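Local coordinates for immunity protein (PDB 4Q7O), which probably protects the cell that makes it by neutralising the toxin of a contact-dependent growth-inhibition system, at residues Thr39-Phe44 and Gln126-Glu131; Ser86-Val91 and Phe95-Leu100. One frame throughout, in Å; residues are numbered along the deposited sequence.

Interaction 1 of 2, residues Thr39-Phe44 and Gln126-Glu131; sequences TLLECF and QKKCKE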
ATOM      1  N   THR B  39       2.342  20.773  -1.560  1.00 10.69           N
ATOM      2  CA  THR B  39       2.748  19.963  -0.408  1.00 10.20           C
ATOM      3  C   THR B  39       3.487  18.692  -0.836  1.00  9.75           C
ATOM      4  O   THR B  39       4.518  18.337  -0.257  1.00  9.86           O
ATOM      5  CB  THR B  39       1.539  19.612   0.459  1.00 10.01           C
ATOM      6  OG1 THR B  39       1.040  20.820   1.046  1.00 11.38           O
ATOM      7  CG2 THR B  39       1.911  18.613   1.559  1.00  9.93           C
ATOM      8  N   LEU B  40       2.974  18.013  -1.853  1.00  9.60           N
ATOM      9  CA  LEU B  40       3.664  16.836  -2.377  1.00  9.42           C
ATOM     10  C   LEU B  40       5.082  17.173  -2.847  1.00  9.15           C
ATOM     11  O   LEU B  40       6.012  16.415  -2.596  1.00  8.71           O
ATOM     12  CB  LEU B  40       2.862  16.203  -3.508  1.00  9.69           C
ATOM     13  CG  LEU B  40       3.438  14.928  -4.129  1.00 10.98           C
ATOM     14  CD1 LEU B  40       3.580  13.805  -3.096  1.00 13.53           C
ATOM     15  CD2 LEU B  40       2.568  14.485  -5.292  1.00 12.10           C
ATOM     16  N   LEU B  41       5.248  18.311  -3.518  1.00  9.14           N
ATOM     17  CA  LEU B  41       6.578  18.754  -3.924  1.00  9.90           C
ATOM     18  C   LEU B  41       7.508  18.923  -2.722  1.00  8.78           C
ATOM     19  O   LEU B  41       8.675  18.538  -2.784  1.00  9.86           O
ATOM     20  CB  LEU B  41       6.510  20.037  -4.761  1.00 12.57           C
ATOM     21  CG  LEU B  41       6.018  19.843  -6.194  1.00 15.47           C
ATOM     22  CD1 LEU B  41       5.914  21.183  -6.887  1.00 17.25           C
ATOM     23  CD2 LEU B  41       6.959  18.941  -6.952  1.00 17.07           C
ATOM     24  N   GLU B  42       6.987  19.464  -1.619  1.00  9.31           N
ATOM     25  CA  GLU B  42       7.798  19.617  -0.407  1.00 10.19           C
ATOM     26  C   GLU B  42       8.162  18.255   0.182  1.00 10.28           C
ATOM     27  O   GLU B  42       9.285  18.054   0.656  1.00 10.42           O
ATOM     28  CB  GLU B  42       7.089  20.499   0.630  1.00 11.49           C
ATOM     29  CG  GLU B  42       6.881  21.942   0.172  1.00 14.03           C
ATOM     30  CD  GLU B  42       8.171  22.624  -0.239  1.00 17.71           C
ATOM     31  OE1 GLU B  42       9.144  22.597   0.544  1.00 19.19           O
ATOM     32  OE2 GLU B  42       8.211  23.184  -1.354  1.00 20.32           O
ATOM     33  N   CYS B  43       7.209  17.329   0.142  1.00  8.73           N
ATOM     34  CA  CYS B  43       7.458  15.944   0.529  1.00  8.54           C
ATOM     35  C   CYS B  43       8.615  15.337  -0.281  1.00  8.43           C
ATOM     36  O   CYS B  43       9.497  14.692   0.280  1.00  9.69           O
ATOM     37  CB  CYS B  43       6.185  15.103   0.353  1.00  9.94           C
ATOM     38  SG  CYS B  43       6.406  13.343   0.597  1.00 12.37           S
ATOM     39  N   PHE B  44       8.624  15.566  -1.595  1.00  8.17           N
ATOM     40  CA  PHE B  44       9.717  15.089  -2.441  1.00  8.86           C
ATOM     41  C   PHE B  44      11.053  15.745  -2.080  1.00  9.81           C
ATOM     42  O   PHE B  44      12.100  15.107  -2.148  1.00 11.00           O
ATOM     43  CB  PHE B  44       9.427  15.334  -3.929  1.00  9.24           C
ATOM     44  CG  PHE B  44       8.438  14.371  -4.536  1.00  9.70           C
ATOM     45  CD1 PHE B  44       8.672  13.004  -4.504  1.00 11.78           C
ATOM     46  CD2 PHE B  44       7.316  14.843  -5.207  1.00 10.61           C
ATOM     47  CE1 PHE B  44       7.777  12.124  -5.089  1.00 12.22           C
ATOM     48  CE2 PHE B  44       6.419  13.971  -5.799  1.00 11.01           C
ATOM     49  CZ  PHE B  44       6.648  12.608  -5.733  1.00 12.12           C
ATOM     50  N   GLN B 126       6.827  19.735 -14.771  1.00  9.38           N
ATOM     51  CA  GLN B 126       8.069  19.215 -15.358  1.00  9.63           C
ATOM     52  C   GLN B 126       9.333  19.862 -14.786  1.00 10.30           C
ATOM     53  O   GLN B 126      10.220  19.169 -14.268  1.00 10.61           O
ATOM     54  CB  GLN B 126       8.054  19.384 -16.887  1.00  8.98           C
ATOM     55  CG  GLN B 126       9.337  18.934 -17.581  1.00  9.02           C
ATOM     56  CD  GLN B 126       9.423  17.430 -17.797  1.00  9.70           C
ATOM     57  OE1 GLN B 126       8.454  16.690 -17.571  1.00 11.12           O
ATOM     58  NE2 GLN B 126      10.592  16.967 -18.243  1.00  9.38           N
ATOM     59  N   LYS B 127       9.413  21.185 -14.890  1.00 11.30           N
ATOM     60  CA  LYS B 127      10.605  21.918 -14.475  1.00 12.96           C
ATOM     61  C   LYS B 127      10.940  21.708 -12.995  1.00 12.91           C
ATOM     62  O   LYS B 127      12.084  21.416 -12.644  1.00 13.90           O
ATOM     63  CB  LYS B 127      10.426  23.411 -14.771  1.00 13.96           C
ATOM     64  CG  LYS B 127      11.610  24.289 -14.409  1.00 16.01           C
ATOM     65  CD  LYS B 127      11.274  25.760 -14.651  1.00 19.10           C
ATOM     66  CE  LYS B 127      12.466  26.665 -14.394  1.00 21.59           C
ATOM     67  NZ  LYS B 127      13.039  26.470 -13.036  1.00 23.19           N
ATOM     68  N   LYS B 128       9.941  21.840 -12.132  1.00 12.31           N
ATOM     69  CA  LYS B 128      10.165  21.722 -10.695  1.00 13.04           C
ATOM     70  C   LYS B 128      10.582  20.307 -10.297  1.00 12.05           C
ATOM     71  O   LYS B 128      11.446  20.122  -9.440  1.00 12.50           O
ATOM     72  CB  LYS B 128       8.903  22.119  -9.934  1.00 15.23           C
ATOM     73  CG  LYS B 128       8.604  23.610  -9.975  1.00 19.13           C
ATOM     74  CD  LYS B 128       7.249  23.900  -9.361  1.00 21.76           C
ATOM     75  CE  LYS B 128       6.953  25.393  -9.337  1.00 24.31           C
ATOM     76  NZ  LYS B 128       5.651  25.671  -8.663  1.00 26.35           N
ATOM     77  N   CYS B 129       9.962  19.309 -10.915  1.00 10.48           N
ATOM     78  CA  CYS B 129      10.282  17.918 -10.603  1.00 11.10           C
ATOM     79  C   CYS B 129      11.665  17.522 -11.101  1.00 11.45           C
ATOM     80  O   CYS B 129      12.389  16.794 -10.422  1.00 12.07           O
ATOM     81  CB  CYS B 129       9.223  16.979 -11.163  1.00 11.81           C
ATOM     82  SG  CYS B 129       7.647  17.126 -10.319  1.00 13.37           S
ATOM     83  N   LYS B 130      12.039  18.004 -12.282  1.00 12.43           N
ATOM     84  CA  LYS B 130      13.380  17.742 -12.795  1.00 13.13           C
ATOM     85  C   LYS B 130      14.447  18.363 -11.899  1.00 14.29           C
ATOM     86  O   LYS B 130      15.508  17.773 -11.679  1.00 15.78           O
ATOM     87  CB  LYS B 130      13.523  18.240 -14.231  1.00 13.42           C
ATOM     88  CG  LYS B 130      12.841  17.337 -15.236  1.00 15.07           C
ATOM     89  CD  LYS B 130      13.434  15.939 -15.157  1.00 17.53           C
ATOM     90  CE  LYS B 130      12.551  14.928 -15.841  1.00 17.96           C
ATOM     91  NZ  LYS B 130      13.153  13.563 -15.781  1.00 17.80           N
ATOM     92  N   GLU B 131      14.162  19.546 -11.366  1.00 13.60           N
ATOM     93  CA  GLU B 131      15.092  20.178 -10.433  1.00 14.39           C
ATOM     94  C   GLU B 131      15.280  19.329  -9.180  1.00 14.40           C
ATOM     95  O   GLU B 131      16.386  19.208  -8.667  1.00 15.71           O
ATOM     96  CB  GLU B 131      14.609  21.577 -10.049  1.00 17.51           C
ATOM     97  CG  GLU B 131      14.903  22.628 -11.101  1.00 20.90           C
ATOM     98  CD  GLU B 131      14.071  23.880 -10.927  1.00 24.94           C
ATOM     99  OE1 GLU B 131      14.201  24.791 -11.771  1.00 25.98           O
ATOM    100  OE2 GLU B 131      13.285  23.950  -9.955  1.00 27.30           O
TER
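Leu41 carries this contact from the side of helix 37-46, its isobutyl fork reaching two consecutive residues of helix 126-139. One methyl, CD2, meets the sulfur of Cys129, with Leu41 CD2 and Cys129 SG 3.9 Å apart; the other, CD1, lies 3.9 Å from CD of Lys128. The leucine points toward the second helix already at its CB; CG is anti to the carbonyl carbon (chi1 -75°), and chi2 near 180° (177°) then directs the two methyls to different partners. Lys128 has the same first torsion, but from CG onward its chain is fully extended and crosses the Leu41 side chain at about a right angle. Its aliphatic middle, at CD, therefore supplies the touching surface, while NZ is carried past the leucine at the exposed border of the contact. Cys129, by contrast, is buried. No hydrogen bond or salt bridge spans the two segments, and the approach is slight: the nearest CA atoms across them, those of Leu41 and Cys129, are 7.7 Å apart, and only 126 Å² is buried in all. Helix 104-121 packs against both segments: its Phe118 touches Leu40 and Cys129, and its Ile115 meets Phe44. Farther along, the carbonyl of Phe44 is hydrogen-bonded to Tyr136 OH, a second link between the two helices, while helix 22-34 and strand 52-55 pack against Cys43.

Interaction 2 of 2, residues Ser86-Val91 and Phe95-Leu100; sequences SIYFSV and FNPEEL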
ATOM      1  N   SER B  86      19.590   4.619   7.262  1.00  8.39           N
ATOM      2  CA  SER B  86      18.231   4.147   7.059  1.00  7.57           C
ATOM      3  C   SER B  86      17.196   5.225   7.342  1.00  6.65           C
ATOM      4  O   SER B  86      17.495   6.272   7.911  1.00  7.86           O
ATOM      5  CB  SER B  86      17.957   2.909   7.918  1.00  8.06           C
ATOM      6  OG  SER B  86      18.790   1.823   7.533  1.00 10.05           O
ATOM      7  N   ILE B  87      15.963   4.941   6.960  1.00  6.51           N
ATOM      8  CA  ILE B  87      14.886   5.901   7.082  1.00  6.74           C
ATOM      9  C   ILE B  87      13.592   5.195   7.468  1.00  6.27           C
ATOM     10  O   ILE B  87      13.307   4.086   7.011  1.00  6.56           O
ATOM     11  CB  ILE B  87      14.757   6.722   5.777  1.00  7.12           C
ATOM     12  CG1 ILE B  87      13.573   7.694   5.832  1.00  7.68           C
ATOM     13  CG2 ILE B  87      14.698   5.794   4.553  1.00  8.57           C
ATOM     14  CD1 ILE B  87      13.612   8.728   4.727  1.00  9.65           C
ATOM     15  N   TYR B  88      12.838   5.845   8.345  1.00  6.41           N
ATOM     16  CA  TYR B  88      11.581   5.335   8.869  1.00  6.34           C
ATOM     17  C   TYR B  88      10.400   5.954   8.144  1.00  6.68           C
ATOM     18  O   TYR B  88      10.358   7.161   7.960  1.00  8.44           O
ATOM     19  CB  TYR B  88      11.517   5.676  10.357  1.00  7.85           C
ATOM     20  CG  TYR B  88      10.186   5.474  11.036  1.00  8.47           C
ATOM     21  CD1 TYR B  88       9.824   4.238  11.558  1.00  8.62           C
ATOM     22  CD2 TYR B  88       9.321   6.540  11.217  1.00 10.29           C
ATOM     23  CE1 TYR B  88       8.615   4.065  12.219  1.00  8.93           C
ATOM     24  CE2 TYR B  88       8.119   6.380  11.873  1.00 11.64           C
ATOM     25  CZ  TYR B  88       7.769   5.141  12.367  1.00 10.61           C
ATOM     26  OH  TYR B  88       6.571   4.995  13.028  1.00 12.24           O
ATOM     27  N   PHE B  89       9.448   5.120   7.739  1.00  5.52           N
ATOM     28  CA  PHE B  89       8.185   5.579   7.177  1.00  5.74           C
ATOM     29  C   PHE B  89       7.033   5.063   8.007  1.00  7.60           C
ATOM     30  O   PHE B  89       7.075   3.939   8.506  1.00  8.02           O
ATOM     31  CB  PHE B  89       7.998   5.046   5.752  1.00  5.58           C
ATOM     32  CG  PHE B  89       8.869   5.701   4.743  1.00  5.91           C
ATOM     33  CD1 PHE B  89      10.191   5.305   4.590  1.00  7.31           C
ATOM     34  CD2 PHE B  89       8.363   6.699   3.921  1.00  7.26           C
ATOM     35  CE1 PHE B  89      11.001   5.904   3.643  1.00  8.34           C
ATOM     36  CE2 PHE B  89       9.169   7.303   2.968  1.00  8.39           C
ATOM     37  CZ  PHE B  89      10.484   6.908   2.827  1.00  9.18           C
ATOM     38  N   SER B  90       5.986   5.863   8.139  1.00  7.78           N
ATOM     39  CA  SER B  90       4.749   5.327   8.686  1.00  9.26           C
ATOM     40  C   SER B  90       3.533   5.913   8.005  1.00  9.22           C
ATOM     41  O   SER B  90       3.563   7.041   7.514  1.00 10.14           O
ATOM     42  CB  SER B  90       4.676   5.519  10.200  1.00 13.63           C
ATOM     43  OG  SER B  90       4.411   6.862  10.529  1.00 16.80           O
ATOM     44  N   VAL B  91       2.471   5.123   7.961  1.00  8.23           N
ATOM     45  CA  VAL B  91       1.182   5.602   7.491  1.00  8.25           C
ATOM     46  C   VAL B  91       0.078   5.177   8.452  1.00  9.98           C
ATOM     47  O   VAL B  91       0.212   4.188   9.177  1.00 10.13           O
ATOM     48  CB  VAL B  91       0.859   5.095   6.063  1.00  9.29           C
ATOM     49  CG1 VAL B  91       1.821   5.696   5.057  1.00 10.95           C
ATOM     50  CG2 VAL B  91       0.866   3.569   6.009  1.00 10.51           C
ATOM     51  N   PHE B  95      -1.545   6.174  16.778  1.00 26.69           N
ATOM     52  CA  PHE B  95      -1.561   5.164  17.833  1.00 26.29           C
ATOM     53  C   PHE B  95      -1.218   3.769  17.321  1.00 25.46           C
ATOM     54  O   PHE B  95      -0.531   3.005  18.002  1.00 26.09           O
ATOM     55  CB  PHE B  95      -2.922   5.140  18.534  1.00 26.44           C
ATOM     56  N   ASN B  96      -1.698   3.444  16.124  1.00 23.18           N
ATOM     57  CA  ASN B  96      -1.436   2.146  15.514  1.00 20.97           C
ATOM     58  C   ASN B  96      -0.917   2.282  14.094  1.00 16.78           C
ATOM     59  O   ASN B  96      -1.566   1.825  13.159  1.00 16.85           O
ATOM     60  CB  ASN B  96      -2.715   1.313  15.478  1.00 23.78           C
ATOM     61  CG  ASN B  96      -3.165   0.890  16.844  1.00 26.33           C
ATOM     62  OD1 ASN B  96      -4.259   1.238  17.286  1.00 28.05           O
ATOM     63  ND2 ASN B  96      -2.320   0.135  17.531  1.00 26.95           N
ATOM     64  N   PRO B  97       0.262   2.895  13.921  1.00 14.34           N
ATOM     65  CA  PRO B  97       0.709   3.173  12.557  1.00 12.82           C
ATOM     66  C   PRO B  97       1.218   1.925  11.857  1.00 11.09           C
ATOM     67  O   PRO B  97       1.636   0.970  12.517  1.00 12.48           O
ATOM     68  CB  PRO B  97       1.860   4.161  12.771  1.00 13.99           C
ATOM     69  CG  PRO B  97       2.410   3.799  14.088  1.00 14.97           C
ATOM     70  CD  PRO B  97       1.235   3.364  14.925  1.00 14.97           C
ATOM     71  N   GLU B  98       1.163   1.939  10.529  1.00  8.34           N
ATOM     72  CA  GLU B  98       1.791   0.902   9.718  1.00  7.72           C
ATOM     73  C   GLU B  98       3.190   1.401   9.378  1.00  7.45           C
ATOM     74  O   GLU B  98       3.345   2.448   8.750  1.00  8.09           O
ATOM     75  CB  GLU B  98       0.984   0.675   8.448  1.00  9.80           C
ATOM     76  CG  GLU B  98      -0.490   0.433   8.703  1.00 11.38           C
ATOM     77  CD  GLU B  98      -1.256   0.243   7.411  1.00 12.77           C
ATOM     78  OE1 GLU B  98      -0.819  -0.596   6.589  1.00 12.62           O
ATOM     79  OE2 GLU B  98      -2.275   0.941   7.206  1.00 15.09           O
ATOM     80  N   GLU B  99       4.211   0.667   9.802  1.00  7.57           N
ATOM     81  CA  GLU B  99       5.573   1.199   9.791  1.00  7.79           C
ATOM     82  C   GLU B  99       6.521   0.393   8.918  1.00  6.35           C
ATOM     83  O   GLU B  99       6.367  -0.814   8.761  1.00  8.52           O
ATOM     84  CB  GLU B  99       6.129   1.227  11.213  1.00  9.27           C
ATOM     85  CG  GLU B  99       5.303   2.039  12.187  1.00 10.35           C
ATOM     86  CD  GLU B  99       5.687   1.775  13.629  1.00 12.81           C
ATOM     87  OE1 GLU B  99       5.441   0.651  14.112  1.00 14.82           O
ATOM     88  OE2 GLU B  99       6.250   2.684  14.273  1.00 12.69           O
ATOM     89  N   LEU B 100       7.531   1.065   8.382  1.00  6.39           N
ATOM     90  CA  LEU B 100       8.548   0.412   7.572  1.00  6.23           C
ATOM     91  C   LEU B 100       9.855   1.165   7.676  1.00  6.50           C
ATOM     92  O   LEU B 100       9.876   2.389   7.621  1.00  7.85           O
ATOM     93  CB  LEU B 100       8.104   0.374   6.108  1.00  6.97           C
ATOM     94  CG  LEU B 100       9.100  -0.155   5.071  1.00  8.30           C
ATOM     95  CD1 LEU B 100       9.373  -1.629   5.276  1.00  9.73           C
ATOM     96  CD2 LEU B 100       8.592   0.087   3.655  1.00  8.09           C
TER
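Tyr88 and Glu99 meet through a side-chain hydrogen bond on one face of an antiparallel beta hairpin, with Tyr88 OH 2.6 Å from Glu99 OE2. Followed outward, Glu99 CB lies 3.9 Å from Tyr88 CE1 and equally far from the carbonyl oxygen of Phe89. CG comes next, 3.3 Å from Tyr88 OH; CD then sits at the ring edge, in the ring plane, and OE2 takes the phenol proton through its anti lone pair. The carboxylate stands almost perpendicular to the ring, at 87°. Tyr88 reaches this place because its CG is anti to the backbone N (chi1 169°), which lays the ring along its own strand toward Ser90, bringing the hydroxyl level with Glu99 on the partner strand. Beneath, the backbones pair regularly: Phe89 with Leu100 and Val91 with Glu98 are hydrogen-bonded pairs, two bonds each, flanking the non-hydrogen-bonded pair Ser90-Glu99. Phe89 N to Leu100 O, at 2.8 Å, is nearly straight. On the other face, CG2 of Val91 packs 3.8 Å from CB of Glu98. Pro97 CB touches Ser90 CB on the Tyr88 side, where Ser90 OG is hydrogen-bonded to Gln59 of the next strand. Four backbone bonds thus fix the register, and the phenol adds a polar link between side chains that would be expected to stabilise the charged form of Glu99 and to restrict rotation of its carboxylate.

How the interactions relate
The two contacts lie on opposite sides of the chain's centre, their centres 23 Å apart and their nearest atoms about 7 Å apart without touching. Interaction 1 brings together helices far apart in sequence, and the hairpin of interaction 2 falls within the intervening chain. Helix 22-34 bridges them: its Phe27 touches Cys43 beside the first contact and meets the ring of Phe89 edge-to-face in the second. Helix 104-121 also serves both, through Phe118 and Ile115 in its second half for interaction 1 and Ile104, Ala107 and Phe111 in its first for interaction 2. Only 86-91/95-100 approaches the second subunit, and a formic acid molecule, probably from crystallisation, lies about 4 Å from the Tyr88 side chain.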